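Local coordinates for protein putative transcriptional regulator (Streptomyces coelicolor, PDB 2HXI) that probably binds DNA through a helix-turn-helix motif to regulate transcription, as a member of the TetR family, at residues 87-92 against 103-108. Numbering follows the deposited sequence.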
ATOM      1  N   SER B  87      12.069  -7.816  15.605  1.00 23.78           N
ATOM      2  CA  SER B  87      11.900  -9.262  15.516  1.00 26.00           C
ATOM      3  C   SER B  87      12.022  -9.774  14.087  1.00 24.63           C
ATOM      4  O   SER B  87      12.484 -10.905  13.874  1.00 26.19           O
ATOM      5  CB  SER B  87      10.632  -9.766  16.218  1.00 26.64           C
ATOM      6  OG  SER B  87       9.464  -9.275  15.610  1.00 32.17           O
ATOM      7  N   ALA B  88      11.619  -8.968  13.099  1.00 23.82           N
ATOM      8  CA  ALA B  88      11.833  -9.385  11.715  1.00 23.45           C
ATOM      9  C   ALA B  88      13.286  -9.732  11.462  1.00 22.75           C
ATOM     10  O   ALA B  88      13.603 -10.643  10.653  1.00 22.73           O
ATOM     11  CB  ALA B  88      11.336  -8.321  10.721  1.00 23.95           C
HETATM   12  N   MSE B  89      14.181  -9.000  12.128  1.00 22.14           N
HETATM   13  CA  MSE B  89      15.612  -9.038  11.856  1.00 24.27           C
HETATM   14  C   MSE B  89      16.281 -10.038  12.794  1.00 27.42           C
HETATM   15  O   MSE B  89      17.460 -10.330  12.638  1.00 27.68           O
HETATM   16  CB  MSE B  89      16.216  -7.627  11.975  1.00 22.59           C
HETATM   17  CG  MSE B  89      15.688  -6.602  10.913  1.00 19.82           C
HETATM   18 SE   MSE B  89      16.006  -7.301   9.039  0.80 25.41          SE
HETATM   19  CE  MSE B  89      17.909  -7.251   8.959  1.00 24.72           C
ATOM     20  N   ASP B  90      15.464 -10.641  13.689  1.00 30.32           N
ATOM     21  CA  ASP B  90      15.876 -11.731  14.576  1.00 32.76           C
ATOM     22  C   ASP B  90      16.505 -12.900  13.908  1.00 32.63           C
ATOM     23  O   ASP B  90      15.839 -13.715  13.219  1.00 32.30           O
ATOM     24  CB  ASP B  90      14.729 -12.236  15.468  1.00 34.00           C
ATOM     25  CG  ASP B  90      14.680 -11.512  16.762  1.00 37.26           C
ATOM     26  OD1 ASP B  90      15.773 -11.029  17.177  1.00 39.31           O
ATOM     27  OD2 ASP B  90      13.580 -11.425  17.356  1.00 38.57           O
ATOM     28  N   GLY B  91      17.811 -12.993  14.153  1.00 33.15           N
ATOM     29  CA  GLY B  91      18.585 -14.115  13.636  1.00 33.09           C
ATOM     30  C   GLY B  91      18.921 -13.934  12.178  1.00 32.10           C
ATOM     31  O   GLY B  91      19.223 -14.909  11.482  1.00 32.34           O
ATOM     32  N   TYR B  92      18.810 -12.699  11.680  1.00 30.18           N
ATOM     33  CA  TYR B  92      19.139 -12.472  10.256  1.00 28.66           C
ATOM     34  C   TYR B  92      20.643 -12.493  10.065  1.00 28.09           C
ATOM     35  O   TYR B  92      21.387 -11.975  10.893  1.00 27.19           O
ATOM     36  CB  TYR B  92      18.484 -11.173   9.688  1.00 28.17           C
ATOM     37  CG  TYR B  92      18.922 -10.853   8.266  1.00 25.12           C
ATOM     38  CD1 TYR B  92      18.192 -11.357   7.157  1.00 25.63           C
ATOM     39  CD2 TYR B  92      20.087 -10.116   8.029  1.00 20.35           C
ATOM     40  CE1 TYR B  92      18.622 -11.109   5.814  1.00 21.97           C
ATOM     41  CE2 TYR B  92      20.526  -9.864   6.686  1.00 22.66           C
ATOM     42  CZ  TYR B  92      19.780 -10.358   5.603  1.00 23.68           C
ATOM     43  OH  TYR B  92      20.135 -10.112   4.290  1.00 24.76           O
ATOM     44  N   THR B 103      15.819  -9.241  -0.883  1.00 14.94           N
ATOM     45  CA  THR B 103      14.595 -10.084  -0.992  1.00 15.36           C
ATOM     46  C   THR B 103      14.327 -10.723   0.356  1.00 15.81           C
ATOM     47  O   THR B 103      13.191 -10.713   0.834  1.00 15.78           O
ATOM     48  CB  THR B 103      14.754 -11.138  -2.133  1.00 16.75           C
ATOM     49  OG1 THR B 103      14.974 -10.443  -3.380  1.00 16.52           O
ATOM     50  CG2 THR B 103      13.469 -11.957  -2.231  1.00 16.20           C
ATOM     51  N   ALA B 104      15.389 -11.220   0.985  1.00 16.14           N
ATOM     52  CA  ALA B 104      15.267 -11.837   2.313  1.00 16.67           C
ATOM     53  C   ALA B 104      14.726 -10.876   3.364  1.00 17.83           C
ATOM     54  O   ALA B 104      13.864 -11.242   4.176  1.00 18.40           O
ATOM     55  CB  ALA B 104      16.613 -12.523   2.724  1.00 17.04           C
ATOM     56  N   VAL B 105      15.263  -9.670   3.404  1.00 16.73           N
ATOM     57  CA  VAL B 105      14.711  -8.686   4.298  1.00 16.23           C
ATOM     58  C   VAL B 105      13.208  -8.390   3.996  1.00 16.86           C
ATOM     59  O   VAL B 105      12.388  -8.375   4.894  1.00 15.93           O
ATOM     60  CB  VAL B 105      15.545  -7.391   4.241  1.00 18.16           C
ATOM     61  CG1 VAL B 105      14.844  -6.212   5.025  1.00 19.33           C
ATOM     62  CG2 VAL B 105      16.953  -7.657   4.771  1.00 17.44           C
ATOM     63  N   ALA B 106      12.869  -8.067   2.741  1.00 16.28           N
ATOM     64  CA  ALA B 106      11.486  -7.800   2.354  1.00 16.60           C
ATOM     65  C   ALA B 106      10.549  -8.985   2.807  1.00 16.70           C
ATOM     66  O   ALA B 106       9.442  -8.745   3.379  1.00 17.18           O
ATOM     67  CB  ALA B 106      11.426  -7.631   0.850  1.00 17.67           C
ATOM     68  N   LEU B 107      10.992 -10.238   2.613  1.00 16.91           N
ATOM     69  CA  LEU B 107      10.140 -11.368   3.031  1.00 17.20           C
ATOM     70  C   LEU B 107       9.990 -11.418   4.542  1.00 17.67           C
ATOM     71  O   LEU B 107       8.892 -11.800   5.041  1.00 19.17           O
ATOM     72  CB  LEU B 107      10.669 -12.720   2.524  1.00 17.34           C
ATOM     73  CG  LEU B 107      10.645 -12.754   0.977  1.00 18.28           C
ATOM     74  CD1 LEU B 107      11.247 -14.102   0.505  1.00 22.95           C
ATOM     75  CD2 LEU B 107       9.275 -12.523   0.396  1.00 24.75           C
ATOM     76  N   ARG B 108      11.086 -11.119   5.271  1.00 15.80           N
ATOM     77  CA  ARG B 108      11.045 -11.192   6.730  1.00 17.53           C
ATOM     78  C   ARG B 108      10.082 -10.127   7.209  1.00 17.02           C
ATOM     79  O   ARG B 108       9.320 -10.363   8.118  1.00 17.70           O
ATOM     80  CB  ARG B 108      12.408 -11.020   7.392  1.00 17.35           C
ATOM     81  CG  ARG B 108      13.206 -12.338   7.409  1.00 21.59           C
ATOM     82  CD  ARG B 108      14.639 -12.039   7.817  1.00 25.63           C
ATOM     83  NE  ARG B 108      15.389 -13.223   8.314  1.00 27.34           N
ATOM     84  CZ  ARG B 108      15.580 -13.528   9.590  1.00 31.84           C
ATOM     85  NH1 ARG B 108      16.303 -14.607   9.893  1.00 35.51           N
ATOM     86  NH2 ARG B 108      15.062 -12.777  10.571  1.00 29.21           N
TER
HETATM   87  O   HOH W   1      15.841 -16.046  12.263  1.00 46.83           O
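The guanidinium of Arg-108 carries Tyr-92 on one face, where CB of the tyrosine lies 3.7 Å above the plane, over its centre. At its edge, in plane, lie the carbonyl oxygens of Ala-88 and Asp-90. The Tyr-92 ring is nearly perpendicular to the guanidinium, 89° apart, and meets NE of Arg-108 and CB of Ala-104 at its own edge. Tyr-92 CE1 is also 4.0 Å from Val-105 CG2; the two side chains cross at about a right angle. The arginine chain, extended from CG to NE, reaches from helix 98-113 to the type II turn that follows helix 73-88. There NH2 of Arg-108 gives two hydrogen bonds: 2.6 Å to O of Ala-88 and 2.9 Å to O of Asp-90. The second is nearly straight, 168° at the hydrogen, although NH2 sits above the carbonyl plane. A water bridges Arg-108 NH1 and Asp-90 O. On helix 131-146, Glu-139 shares a hydrogen bond with Tyr-92 OH. With an alanine at Arg-108, the Ala-88 and Asp-90 carbonyls would probably lose these donors, and a gap would open next to Tyr-92 CB. The contact ties the turn at the end of helix 73-88, a helix that in TetR proteins links the DNA-binding and C-terminal domains, to helix 98-113. Two carbonyl oxygens on one NH2 are likely to stabilise the arginine's positive charge without a carboxylate in contact across the two segments.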